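Capsule biosynthesis protein CapD proenzyme (Bacillus anthracis, PDB 3G9K) cleaves the poly-gamma-D-glutamate capsule of the anthrax bacillus and joins it by an amide bond to peptidoglycan, and releases shorter capsule fragments that aid escape from host defences. Local coordinates at residues A106-E109 with Y110-D113; G116-P119 with M120-L124; D146-K149 with P150-Y153; I152-D155 with K156-I159. All coordinates share one frame; numbering follows the deposited sequence.

In the fold
All four interactions lie in one chain of CapD, the N-terminal of its two processed polypeptides, and come in order along it, the last two overlapping. Interaction 1 is within helix 104-115, and interaction 2 covers the loop into helix 120-133. Their centres are about 10 Å apart; His112 NE2 probably bonds to Leu118 O in the connecting loop, and Met120 of helix 120-133 packs on Met108 and Glu109. Interaction 3 forms the end of helix 139-152, and interaction 4 is the turn after it; they share Ile152 and Tyr153, with centres about 9 Å apart. Between the pairs, nearest atoms are about 17 to 23 Å apart. Only the second pair touches the partner CapD chain.

Interaction 1 of 4, residues A106-E109 with Y110-D113; sequences AGME and YIHD
The carboxylates of Glu109 and Asp113, one turn apart on alpha-helix 104-115, are turned almost parallel, their planes 16° apart, while the backbone O of Glu109 sits at the edge of the His112 ring. At that same edge, ND1 of His112 donates to OD1 of Asp113 over 2.7 Å. The acceptor lies 2° out of the ring plane and uses its anti lone pair, which would hold the rotation of the imidazole. NE2 of His112 is turned to the backbone O of Leu118 in the loop that follows, probably as a short hydrogen bond. The acidic oxygens Glu109 OE2 and Asp113 OD2 stay 4.5 Å apart, and a water donates to both, weakly to Glu109; this probably eases their repulsion. Glu109 OE1 is held separately by the N of Ala190. The backbone makes four regular i to i+4 bonds, such as Ile111 N to Gly107 O at 2.8 Å. On the buried side, Ile111 has CG1 anti to its carbonyl carbon (chi1 -71°), which lays CG1 and CD1 against the carbonyl of Gly107, CG1 3.1 Å from Gly107 O. Its tip runs alongside selenomethionine Met108, where CE of Met108 is 4.1 Å from CD1 of Ile111.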
ATOM      1  N   ALA A 106     -14.455  -0.511  -9.133  1.00 16.86           N
ATOM      2  CA  ALA A 106     -15.575  -0.918  -8.250  1.00 16.25           C
ATOM      3  C   ALA A 106     -15.390  -0.482  -6.784  1.00 16.25           C
ATOM      4  O   ALA A 106     -16.356  -0.012  -6.138  1.00 15.84           O
ATOM      5  CB  ALA A 106     -15.806  -2.410  -8.314  1.00 16.13           C
ATOM      6  N   GLY A 107     -14.166  -0.591  -6.267  1.00 16.54           N
ATOM      7  CA  GLY A 107     -13.831  -0.118  -4.931  1.00 16.63           C
ATOM      8  C   GLY A 107     -14.084   1.350  -4.730  1.00 16.90           C
ATOM      9  O   GLY A 107     -14.756   1.742  -3.787  1.00 18.80           O
HETATM   10  N   MSE A 108     -13.509   2.145  -5.636  1.00 20.68           N
HETATM   11  CA  MSE A 108     -13.643   3.597  -5.568  1.00 20.15           C
HETATM   12  C   MSE A 108     -15.106   4.025  -5.687  1.00 21.00           C
HETATM   13  O   MSE A 108     -15.559   4.914  -4.942  1.00 19.80           O
HETATM   14  CB  MSE A 108     -12.798   4.275  -6.657  1.00 19.58           C
HETATM   15  CG  MSE A 108     -11.275   4.073  -6.516  1.00 18.36           C
HETATM   16 SE   MSE A 108     -10.571   4.611  -4.782  0.50 11.42          SE
HETATM   17  CE  MSE A 108      -9.824   2.968  -4.144  1.00 21.66           C
ATOM     18  N   GLU A 109     -15.873   3.379  -6.591  1.00 17.41           N
ATOM     19  CA  GLU A 109     -17.283   3.734  -6.711  1.00 18.37           C
ATOM     20  C   GLU A 109     -18.079   3.375  -5.461  1.00 19.22           C
ATOM     21  O   GLU A 109     -18.922   4.167  -5.030  1.00 19.55           O
ATOM     22  CB  GLU A 109     -17.946   3.094  -7.919  1.00 18.80           C
ATOM     23  CG  GLU A 109     -19.435   3.487  -8.053  1.00 18.39           C
ATOM     24  CD  GLU A 109     -19.960   3.152  -9.413  1.00 18.84           C
ATOM     25  OE1 GLU A 109     -19.586   3.846 -10.378  1.00 21.88           O
ATOM     26  OE2 GLU A 109     -20.706   2.177  -9.510  1.00 22.18           O
ATOM     27  N   TYR A 110     -17.845   2.189  -4.909  1.00 21.17           N
ATOM     28  CA  TYR A 110     -18.465   1.748  -3.656  1.00 20.52           C
ATOM     29  C   TYR A 110     -18.139   2.665  -2.470  1.00 20.38           C
ATOM     30  O   TYR A 110     -19.001   3.032  -1.671  1.00 19.88           O
ATOM     31  CB  TYR A 110     -18.038   0.326  -3.298  1.00 23.84           C
ATOM     32  CG  TYR A 110     -18.748  -0.200  -2.065  1.00 24.19           C
ATOM     33  CD1 TYR A 110     -18.359   0.203  -0.785  1.00 28.54           C
ATOM     34  CD2 TYR A 110     -19.850  -1.065  -2.182  1.00 26.97           C
ATOM     35  CE1 TYR A 110     -19.037  -0.231   0.329  1.00 28.62           C
ATOM     36  CE2 TYR A 110     -20.531  -1.516  -1.055  1.00 28.24           C
ATOM     37  CZ  TYR A 110     -20.119  -1.091   0.177  1.00 28.29           C
ATOM     38  OH  TYR A 110     -20.793  -1.522   1.296  1.00 30.49           O
ATOM     39  N   ILE A 111     -16.865   3.010  -2.359  1.00 19.27           N
ATOM     40  CA  ILE A 111     -16.378   3.948  -1.357  1.00 19.58           C
ATOM     41  C   ILE A 111     -17.045   5.286  -1.527  1.00 19.95           C
ATOM     42  O   ILE A 111     -17.532   5.866  -0.583  1.00 19.53           O
ATOM     43  CB  ILE A 111     -14.830   4.099  -1.456  1.00 20.11           C
ATOM     44  CG1 ILE A 111     -14.203   2.781  -0.958  1.00 19.26           C
ATOM     45  CG2 ILE A 111     -14.324   5.363  -0.657  1.00 17.97           C
ATOM     46  CD1 ILE A 111     -12.664   2.541  -1.287  1.00 16.84           C
ATOM     47  N   HIS A 112     -17.050   5.812  -2.754  1.00 21.47           N
ATOM     48  CA  HIS A 112     -17.737   7.056  -2.976  1.00 22.62           C
ATOM     49  C   HIS A 112     -19.217   7.036  -2.548  1.00 23.39           C
ATOM     50  O   HIS A 112     -19.678   7.951  -1.855  1.00 23.31           O
ATOM     51  CB  HIS A 112     -17.685   7.445  -4.452  1.00 23.07           C
ATOM     52  CG  HIS A 112     -18.589   8.589  -4.769  1.00 24.60           C
ATOM     53  ND1 HIS A 112     -19.923   8.413  -5.076  1.00 24.50           N
ATOM     54  CD2 HIS A 112     -18.377   9.924  -4.723  1.00 24.88           C
ATOM     55  CE1 HIS A 112     -20.486   9.600  -5.235  1.00 24.57           C
ATOM     56  NE2 HIS A 112     -19.579  10.532  -5.004  1.00 23.64           N
ATOM     57  N   ASP A 113     -19.953   6.024  -2.996  1.00 22.86           N
ATOM     58  CA  ASP A 113     -21.403   5.993  -2.806  1.00 24.14           C
ATOM     59  C   ASP A 113     -21.790   5.787  -1.350  1.00 25.34           C
ATOM     60  O   ASP A 113     -22.894   6.160  -0.926  1.00 26.20           O
ATOM     61  CB  ASP A 113     -22.016   4.880  -3.627  1.00 23.75           C
ATOM     62  CG  ASP A 113     -21.977   5.170  -5.111  1.00 25.01           C
ATOM     63  OD1 ASP A 113     -21.531   6.264  -5.545  1.00 28.00           O
ATOM     64  OD2 ASP A 113     -22.380   4.279  -5.859  1.00 30.66           O
TER
HETATM   65  O   HOH W   1     -23.218   3.636  -8.654  1.00 47.18           O

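Interaction 2 of 4, residues G116-P119 with M120-L124; sequences GSLP and MGELL
Glu122 folds back over Pro119, the N-cap residue of helix 120-133, and reaches Leu118 just before it. Leu118 and Leu123 bracket this helix start as a hydrophobic staple, residue N' against N4. The CB of Glu122 stands 3.7 Å from Pro119 O. CG then comes up to the proline ring, 3.9 Å from Pro119 CG, and CD continues over the same part of the ring. The carboxylate divides at its tip: OE2 lies 3.4 Å from Pro119 CG, while OE1 lies 3.6 Å from Leu118 CD2. With CG of Glu122 beside its backbone N (chi1 -63°) and the chain extended beyond, the side chain is carried toward the loop, crossing Leu118 at about a right angle. Glu122 occupies the N3 position, as the acid of a capping box would, but a proline N-cap has no N-H to offer, so these are contacts of oxygen with carbon. A carboxylate at this end of a helix would probably be favoured by the helix dipole. Ile49 of helix 44-58 touches Leu123, and both carboxylate oxygens of Asp46 receive backbone N-H groups, from Ser117 and Leu118. The staple closes where CB of Leu118 is 4.1 Å from CD2 of Leu123.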
ATOM      1  N   GLY A 116     -18.383   8.749   0.608  1.00 24.76           N
ATOM      2  CA  GLY A 116     -18.000  10.008   0.033  1.00 24.87           C
ATOM      3  C   GLY A 116     -19.005  11.131   0.062  1.00 25.67           C
ATOM      4  O   GLY A 116     -20.094  11.006   0.571  1.00 25.61           O
ATOM      5  N   SER A 117     -18.609  12.250  -0.499  1.00 25.39           N
ATOM      6  CA  SER A 117     -19.429  13.458  -0.385  1.00 25.61           C
ATOM      7  C   SER A 117     -19.663  14.149  -1.711  1.00 25.62           C
ATOM      8  O   SER A 117     -20.812  14.365  -2.122  1.00 26.55           O
ATOM      9  CB  SER A 117     -18.788  14.444   0.602  1.00 25.93           C
ATOM     10  OG  SER A 117     -19.026  14.004   1.913  1.00 28.35           O
ATOM     11  N   LEU A 118     -18.584  14.502  -2.380  1.00 24.41           N
ATOM     12  CA  LEU A 118     -18.685  15.176  -3.664  1.00 25.37           C
ATOM     13  C   LEU A 118     -19.087  14.142  -4.744  1.00 25.07           C
ATOM     14  O   LEU A 118     -18.899  12.944  -4.557  1.00 24.73           O
ATOM     15  CB  LEU A 118     -17.359  15.845  -3.994  1.00 24.93           C
ATOM     16  CG  LEU A 118     -16.945  17.034  -3.099  1.00 27.03           C
ATOM     17  CD1 LEU A 118     -15.453  17.419  -3.221  1.00 26.96           C
ATOM     18  CD2 LEU A 118     -17.813  18.235  -3.459  1.00 30.37           C
ATOM     19  N   PRO A 119     -19.694  14.599  -5.855  1.00 26.03           N
ATOM     20  CA  PRO A 119     -19.968  13.666  -6.953  1.00 25.36           C
ATOM     21  C   PRO A 119     -18.695  13.086  -7.560  1.00 24.34           C
ATOM     22  O   PRO A 119     -17.653  13.750  -7.586  1.00 24.64           O
ATOM     23  CB  PRO A 119     -20.660  14.548  -8.000  1.00 25.60           C
ATOM     24  CG  PRO A 119     -20.276  15.922  -7.652  1.00 27.22           C
ATOM     25  CD  PRO A 119     -20.142  15.961  -6.169  1.00 26.20           C
HETATM   26  N   MSE A 120     -18.833  11.863  -8.066  1.00 27.83           N
HETATM   27  CA  MSE A 120     -17.694  11.125  -8.587  1.00 27.29           C
HETATM   28  C   MSE A 120     -16.979  11.843  -9.725  1.00 27.08           C
HETATM   29  O   MSE A 120     -15.748  11.898  -9.753  1.00 26.76           O
HETATM   30  CB  MSE A 120     -18.139   9.729  -9.019  1.00 27.52           C
HETATM   31  CG  MSE A 120     -16.993   8.820  -9.322  1.00 27.90           C
HETATM   32 SE   MSE A 120     -15.888   8.684  -7.728  0.50 22.21          SE
HETATM   33  CE  MSE A 120     -16.073   6.796  -7.474  1.00 28.61           C
ATOM     34  N   GLY A 121     -17.742  12.414 -10.642  1.00 21.25           N
ATOM     35  CA  GLY A 121     -17.142  13.017 -11.796  1.00 20.36           C
ATOM     36  C   GLY A 121     -16.018  13.959 -11.457  1.00 20.73           C
ATOM     37  O   GLY A 121     -14.972  13.911 -12.024  1.00 22.47           O
ATOM     38  N   GLU A 122     -16.272  14.831 -10.517  1.00 20.77           N
ATOM     39  CA  GLU A 122     -15.288  15.816 -10.065  1.00 21.72           C
ATOM     40  C   GLU A 122     -13.998  15.174  -9.552  1.00 21.05           C
ATOM     41  O   GLU A 122     -12.897  15.664  -9.788  1.00 22.68           O
ATOM     42  CB  GLU A 122     -15.824  16.649  -8.891  1.00 22.48           C
ATOM     43  CG  GLU A 122     -17.016  17.488  -9.133  1.00 25.00           C
ATOM     44  CD  GLU A 122     -17.463  18.258  -7.876  1.00 25.14           C
ATOM     45  OE1 GLU A 122     -16.704  18.332  -6.871  1.00 31.68           O
ATOM     46  OE2 GLU A 122     -18.571  18.798  -7.888  1.00 30.18           O
ATOM     47  N   LEU A 123     -14.162  14.102  -8.799  1.00 18.54           N
ATOM     48  CA  LEU A 123     -13.041  13.386  -8.208  1.00 18.65           C
ATOM     49  C   LEU A 123     -12.108  12.670  -9.205  1.00 18.63           C
ATOM     50  O   LEU A 123     -10.929  12.513  -8.909  1.00 18.19           O
ATOM     51  CB  LEU A 123     -13.595  12.415  -7.197  1.00 18.35           C
ATOM     52  CG  LEU A 123     -14.498  13.008  -6.104  1.00 19.85           C
ATOM     53  CD1 LEU A 123     -14.988  11.891  -5.162  1.00 17.08           C
ATOM     54  CD2 LEU A 123     -13.819  14.132  -5.263  1.00 18.11           C
ATOM     55  N   LEU A 124     -12.627  12.300 -10.397  1.00 18.20           N
ATOM     56  CA  LEU A 124     -11.826  11.650 -11.434  1.00 19.18           C
ATOM     57  C   LEU A 124     -11.080  12.647 -12.276  1.00 19.75           C
ATOM     58  O   LEU A 124     -10.129  12.288 -12.952  1.00 18.60           O
ATOM     59  CB  LEU A 124     -12.721  10.771 -12.331  1.00 19.93           C
ATOM     60  CG  LEU A 124     -12.899   9.315 -11.879  1.00 22.06           C
ATOM     61  CD1 LEU A 124     -13.545   9.238 -10.544  1.00 25.10           C
ATOM     62  CD2 LEU A 124     -13.723   8.508 -12.915  1.00 22.96           C
TER

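Interaction 3 of 4, residues D146-K149 with P150-Y153; sequences DLAK and PRIY
Asp146 meets the proline of the next turn through its backbone, its O lying 3.9 Å from CD of Pro150; a proline nitrogen has no hydrogen to give, so the i+4 bond is missing, though Asp146 O still takes the N-H of Lys149. Leu147 O also faces Pro150 CD, and its i+4 donor, the N of Arg151, turns to Ala148 O instead, in a weak, bent bond. Ala148 O also takes the N-H of Ile152 at 3.0 Å, nearly along the C=O axis but bent at the hydrogen (135°). Ala148 CB packs on Ile152, 3.8 Å from Ile152 CD1. Lys149 lies close against the proline, its CB 3.4 Å from Pro150 CD. Its O accepts the N-H of Tyr153 at 3.0 Å and a weak bond from Ile152 N, and a water bridges it to Tyr153 O. Because CG is anti to the backbone N in both Lys149 (chi1 -175°) and Tyr153 (chi1 179°), the two side chains run alongside, Lys149 CG lying 3.6 Å from Tyr153 CB. Lys149 NZ approaches the ring obliquely at CD2. The Arg151 side chain projects from the helix, giving NH2 and NH1 to backbone O atoms of Phe23 and Gly25 of the partner CapD chain, while Ile152 CG2 lies against one face of its guanidinium. The whole is a proline-kinked C-terminal helix turn, set against a second chain.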
ATOM      1  N   ASP A 146      12.994   0.695 -17.176  1.00 25.98           N
ATOM      2  CA  ASP A 146      14.262   0.098 -17.561  1.00 25.73           C
ATOM      3  C   ASP A 146      14.354  -1.336 -17.089  1.00 24.75           C
ATOM      4  O   ASP A 146      14.556  -2.236 -17.897  1.00 25.62           O
ATOM      5  CB  ASP A 146      15.440   0.930 -17.010  1.00 26.48           C
ATOM      6  CG  ASP A 146      16.769   0.319 -17.365  1.00 29.06           C
ATOM      7  OD1 ASP A 146      17.289   0.657 -18.426  1.00 28.54           O
ATOM      8  OD2 ASP A 146      17.235  -0.563 -16.619  1.00 30.20           O
ATOM      9  N   LEU A 147      14.158  -1.569 -15.793  1.00 24.83           N
ATOM     10  CA  LEU A 147      14.231  -2.888 -15.218  1.00 23.68           C
ATOM     11  C   LEU A 147      13.144  -3.841 -15.698  1.00 24.54           C
ATOM     12  O   LEU A 147      13.368  -5.071 -15.693  1.00 23.43           O
ATOM     13  CB  LEU A 147      14.170  -2.838 -13.696  1.00 25.08           C
ATOM     14  CG  LEU A 147      15.342  -2.106 -13.034  1.00 25.18           C
ATOM     15  CD1 LEU A 147      15.179  -2.092 -11.503  1.00 28.36           C
ATOM     16  CD2 LEU A 147      16.676  -2.717 -13.481  1.00 27.16           C
ATOM     17  N   ALA A 148      11.979  -3.298 -16.074  1.00 23.45           N
ATOM     18  CA  ALA A 148      10.868  -4.134 -16.533  1.00 23.12           C
ATOM     19  C   ALA A 148      10.952  -4.469 -18.021  1.00 22.49           C
ATOM     20  O   ALA A 148      10.255  -5.367 -18.490  1.00 22.49           O
ATOM     21  CB  ALA A 148       9.496  -3.456 -16.213  1.00 22.92           C
ATOM     22  N   LYS A 149      11.754  -3.735 -18.778  1.00 23.12           N
ATOM     23  CA  LYS A 149      11.722  -3.836 -20.233  1.00 23.37           C
ATOM     24  C   LYS A 149      11.821  -5.288 -20.736  1.00 23.96           C
ATOM     25  O   LYS A 149      11.105  -5.664 -21.690  1.00 23.34           O
ATOM     26  CB  LYS A 149      12.802  -2.943 -20.813  1.00 23.78           C
ATOM     27  CG  LYS A 149      12.866  -2.813 -22.331  1.00 24.07           C
ATOM     28  CD  LYS A 149      14.018  -1.917 -22.714  1.00 25.26           C
ATOM     29  CE  LYS A 149      14.267  -1.953 -24.242  1.00 26.33           C
ATOM     30  NZ  LYS A 149      14.289  -3.373 -24.752  1.00 30.25           N
ATOM     31  N   PRO A 150      12.734  -6.096 -20.158  1.00 23.74           N
ATOM     32  CA  PRO A 150      12.796  -7.521 -20.576  1.00 24.03           C
ATOM     33  C   PRO A 150      11.509  -8.336 -20.427  1.00 23.65           C
ATOM     34  O   PRO A 150      11.214  -9.224 -21.262  1.00 23.64           O
ATOM     35  CB  PRO A 150      13.882  -8.092 -19.645  1.00 24.10           C
ATOM     36  CG  PRO A 150      14.838  -6.910 -19.464  1.00 24.70           C
ATOM     37  CD  PRO A 150      13.840  -5.781 -19.226  1.00 24.13           C
ATOM     38  N   ARG A 151      10.776  -8.082 -19.349  1.00 23.18           N
ATOM     39  CA  ARG A 151       9.533  -8.763 -19.092  1.00 22.65           C
ATOM     40  C   ARG A 151       8.337  -8.175 -19.894  1.00 23.19           C
ATOM     41  O   ARG A 151       7.449  -8.934 -20.280  1.00 23.79           O
ATOM     42  CB  ARG A 151       9.241  -8.734 -17.602  1.00 23.15           C
ATOM     43  CG  ARG A 151       8.163  -9.657 -17.146  1.00 23.04           C
ATOM     44  CD  ARG A 151       8.140  -9.755 -15.632  1.00 22.72           C
ATOM     45  NE  ARG A 151       8.172  -8.427 -15.011  1.00 23.51           N
ATOM     46  CZ  ARG A 151       7.092  -7.667 -14.798  1.00 24.08           C
ATOM     47  NH1 ARG A 151       5.886  -8.104 -15.100  1.00 22.02           N
ATOM     48  NH2 ARG A 151       7.234  -6.468 -14.245  1.00 23.37           N
ATOM     49  N   ILE A 152       8.319  -6.869 -20.199  1.00 21.95           N
ATOM     50  CA  ILE A 152       7.046  -6.245 -20.644  1.00 21.67           C
ATOM     51  C   ILE A 152       7.059  -5.569 -21.991  1.00 22.18           C
ATOM     52  O   ILE A 152       6.001  -5.335 -22.552  1.00 21.39           O
ATOM     53  CB  ILE A 152       6.525  -5.206 -19.599  1.00 20.99           C
ATOM     54  CG1 ILE A 152       7.293  -3.884 -19.625  1.00 21.05           C
ATOM     55  CG2 ILE A 152       6.602  -5.800 -18.215  1.00 19.97           C
ATOM     56  CD1 ILE A 152       6.700  -2.841 -18.666  1.00 21.88           C
ATOM     57  N   TYR A 153       8.240  -5.263 -22.492  1.00 22.16           N
ATOM     58  CA  TYR A 153       8.329  -4.373 -23.623  1.00 23.31           C
ATOM     59  C   TYR A 153       7.813  -5.081 -24.872  1.00 25.52           C
ATOM     60  O   TYR A 153       8.303  -6.142 -25.236  1.00 26.04           O
ATOM     61  CB  TYR A 153       9.748  -3.891 -23.822  1.00 24.35           C
ATOM     62  CG  TYR A 153       9.892  -2.976 -25.024  1.00 22.77           C
ATOM     63  CD1 TYR A 153       9.077  -1.882 -25.174  1.00 24.53           C
ATOM     64  CD2 TYR A 153      10.814  -3.238 -26.016  1.00 25.17           C
ATOM     65  CE1 TYR A 153       9.199  -1.046 -26.269  1.00 25.55           C
ATOM     66  CE2 TYR A 153      10.941  -2.419 -27.119  1.00 24.56           C
ATOM     67  CZ  TYR A 153      10.141  -1.325 -27.245  1.00 26.02           C
ATOM     68  OH  TYR A 153      10.281  -0.494 -28.355  1.00 26.71           O
TER
HETATM   69  O   HOH W   2      10.686  -7.044 -24.150  1.00 32.77           O

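Interaction 4 of 4, residues I152-D155 with K156-I159; sequences IYSD and KLSI
Ser154 faces Lys156 and Leu157 with two acceptors, and both are used, though weakly. The backbone N of Leu157 points to Ser154 O across 3.4 Å, closing a type I beta turn from Ser154 to Leu157. Inside it, Ser154 OG takes the N-H of Lys156 at 3.3 Å, which makes an ST turn; OG can reach because chi1 of 67° sets it between the backbone N and carbonyl carbon of Ser154. Asp155 OD1 also lies 3.1 Å from Lys156 N, but at a poor angle, so no hydrogen bond forms there. NZ of Lys156 finds a partner away from the turn, the O of Tyr29 of the partner CapD chain. Apolar contact comes from Leu157, which crosses Ile152 at about a right angle, its CD2 3.9 Å from Ile152 CG1. Leu157 CD2 lies 3.1 Å from Ile152 O, a tight contact made with chi1 at an unusual -96°. Leu157 CB approaches the Tyr153 ring obliquely, 4.4 Å from Tyr153 CD1. Tyr29 of the partner chain packs on Leu157 too. With both its own hydrogen bonds long, the turn probably draws modest hold from them, and its shape probably depends as much on Leu157 packing and the lysine bond to the second chain.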
ATOM      1  N   ILE A 152       8.319  -6.869 -20.199  1.00 21.95           N
ATOM      2  CA  ILE A 152       7.046  -6.245 -20.644  1.00 21.67           C
ATOM      3  C   ILE A 152       7.059  -5.569 -21.991  1.00 22.18           C
ATOM      4  O   ILE A 152       6.001  -5.335 -22.552  1.00 21.39           O
ATOM      5  CB  ILE A 152       6.525  -5.206 -19.599  1.00 20.99           C
ATOM      6  CG1 ILE A 152       7.293  -3.884 -19.625  1.00 21.05           C
ATOM      7  CG2 ILE A 152       6.602  -5.800 -18.215  1.00 19.97           C
ATOM      8  CD1 ILE A 152       6.700  -2.841 -18.666  1.00 21.88           C
ATOM      9  N   TYR A 153       8.240  -5.263 -22.492  1.00 22.16           N
ATOM     10  CA  TYR A 153       8.329  -4.373 -23.623  1.00 23.31           C
ATOM     11  C   TYR A 153       7.813  -5.081 -24.872  1.00 25.52           C
ATOM     12  O   TYR A 153       8.303  -6.142 -25.236  1.00 26.04           O
ATOM     13  CB  TYR A 153       9.748  -3.891 -23.822  1.00 24.35           C
ATOM     14  CG  TYR A 153       9.892  -2.976 -25.024  1.00 22.77           C
ATOM     15  CD1 TYR A 153       9.077  -1.882 -25.174  1.00 24.53           C
ATOM     16  CD2 TYR A 153      10.814  -3.238 -26.016  1.00 25.17           C
ATOM     17  CE1 TYR A 153       9.199  -1.046 -26.269  1.00 25.55           C
ATOM     18  CE2 TYR A 153      10.941  -2.419 -27.119  1.00 24.56           C
ATOM     19  CZ  TYR A 153      10.141  -1.325 -27.245  1.00 26.02           C
ATOM     20  OH  TYR A 153      10.281  -0.494 -28.355  1.00 26.71           O
ATOM     21  N   SER A 154       6.811  -4.488 -25.494  1.00 26.50           N
ATOM     22  CA  SER A 154       6.066  -5.112 -26.574  1.00 27.19           C
ATOM     23  C   SER A 154       5.774  -3.988 -27.511  1.00 27.94           C
ATOM     24  O   SER A 154       6.125  -2.831 -27.223  1.00 28.24           O
ATOM     25  CB  SER A 154       4.755  -5.767 -26.052  1.00 28.61           C
ATOM     26  OG  SER A 154       3.791  -4.815 -25.571  1.00 28.39           O
ATOM     27  N   ASP A 155       5.097  -4.287 -28.614  1.00 27.90           N
ATOM     28  CA  ASP A 155       4.807  -3.240 -29.590  1.00 28.57           C
ATOM     29  C   ASP A 155       3.660  -2.334 -29.127  1.00 28.31           C
ATOM     30  O   ASP A 155       3.392  -1.332 -29.768  1.00 29.03           O
ATOM     31  CB  ASP A 155       4.523  -3.827 -30.994  1.00 29.11           C
ATOM     32  CG  ASP A 155       3.339  -4.786 -31.029  1.00 30.20           C
ATOM     33  OD1 ASP A 155       2.683  -5.035 -29.987  1.00 31.76           O
ATOM     34  OD2 ASP A 155       3.073  -5.333 -32.120  1.00 33.45           O
ATOM     35  N   LYS A 156       2.994  -2.698 -28.031  1.00 28.02           N
ATOM     36  CA  LYS A 156       1.874  -1.919 -27.496  1.00 26.98           C
ATOM     37  C   LYS A 156       2.338  -0.722 -26.626  1.00 26.65           C
ATOM     38  O   LYS A 156       1.524   0.135 -26.285  1.00 24.38           O
ATOM     39  CB  LYS A 156       1.000  -2.809 -26.602  1.00 27.52           C
ATOM     40  CG  LYS A 156       0.150  -3.920 -27.270  1.00 28.47           C
ATOM     41  CD  LYS A 156      -1.081  -4.178 -26.367  1.00 28.57           C
ATOM     42  CE  LYS A 156      -1.680  -5.564 -26.521  1.00 30.28           C
ATOM     43  NZ  LYS A 156      -2.809  -5.801 -25.558  1.00 30.32           N
ATOM     44  N   LEU A 157       3.627  -0.678 -26.281  1.00 25.02           N
ATOM     45  CA  LEU A 157       4.133   0.156 -25.185  1.00 25.60           C
ATOM     46  C   LEU A 157       4.999   1.336 -25.663  1.00 24.88           C
ATOM     47  O   LEU A 157       5.841   1.865 -24.925  1.00 24.92           O
ATOM     48  CB  LEU A 157       4.892  -0.760 -24.199  1.00 25.39           C
ATOM     49  CG  LEU A 157       4.120  -1.269 -22.992  1.00 26.78           C
ATOM     50  CD1 LEU A 157       2.634  -1.519 -23.219  1.00 26.98           C
ATOM     51  CD2 LEU A 157       4.820  -2.446 -22.318  1.00 26.32           C
ATOM     52  N   SER A 158       4.759   1.800 -26.877  1.00 24.41           N
ATOM     53  CA  SER A 158       5.654   2.795 -27.444  1.00 25.14           C
ATOM     54  C   SER A 158       5.689   4.089 -26.636  1.00 24.88           C
ATOM     55  O   SER A 158       6.741   4.688 -26.532  1.00 25.99           O
ATOM     56  CB  SER A 158       5.280   3.097 -28.896  1.00 25.75           C
ATOM     57  OG  SER A 158       3.917   3.440 -28.948  1.00 29.26           O
ATOM     58  N   ILE A 159       4.575   4.524 -26.035  1.00 24.63           N
ATOM     59  CA  ILE A 159       4.621   5.779 -25.221  1.00 23.48           C
ATOM     60  C   ILE A 159       5.548   5.760 -24.000  1.00 23.76           C
ATOM     61  O   ILE A 159       6.012   6.830 -23.556  1.00 22.96           O
ATOM     62  CB  ILE A 159       3.242   6.276 -24.747  1.00 23.13           C
ATOM     63  CG1 ILE A 159       2.640   5.366 -23.658  1.00 20.85           C
ATOM     64  CG2 ILE A 159       2.283   6.388 -25.868  1.00 23.96           C
ATOM     65  CD1 ILE A 159       1.270   5.852 -23.219  1.00 20.57           C
TER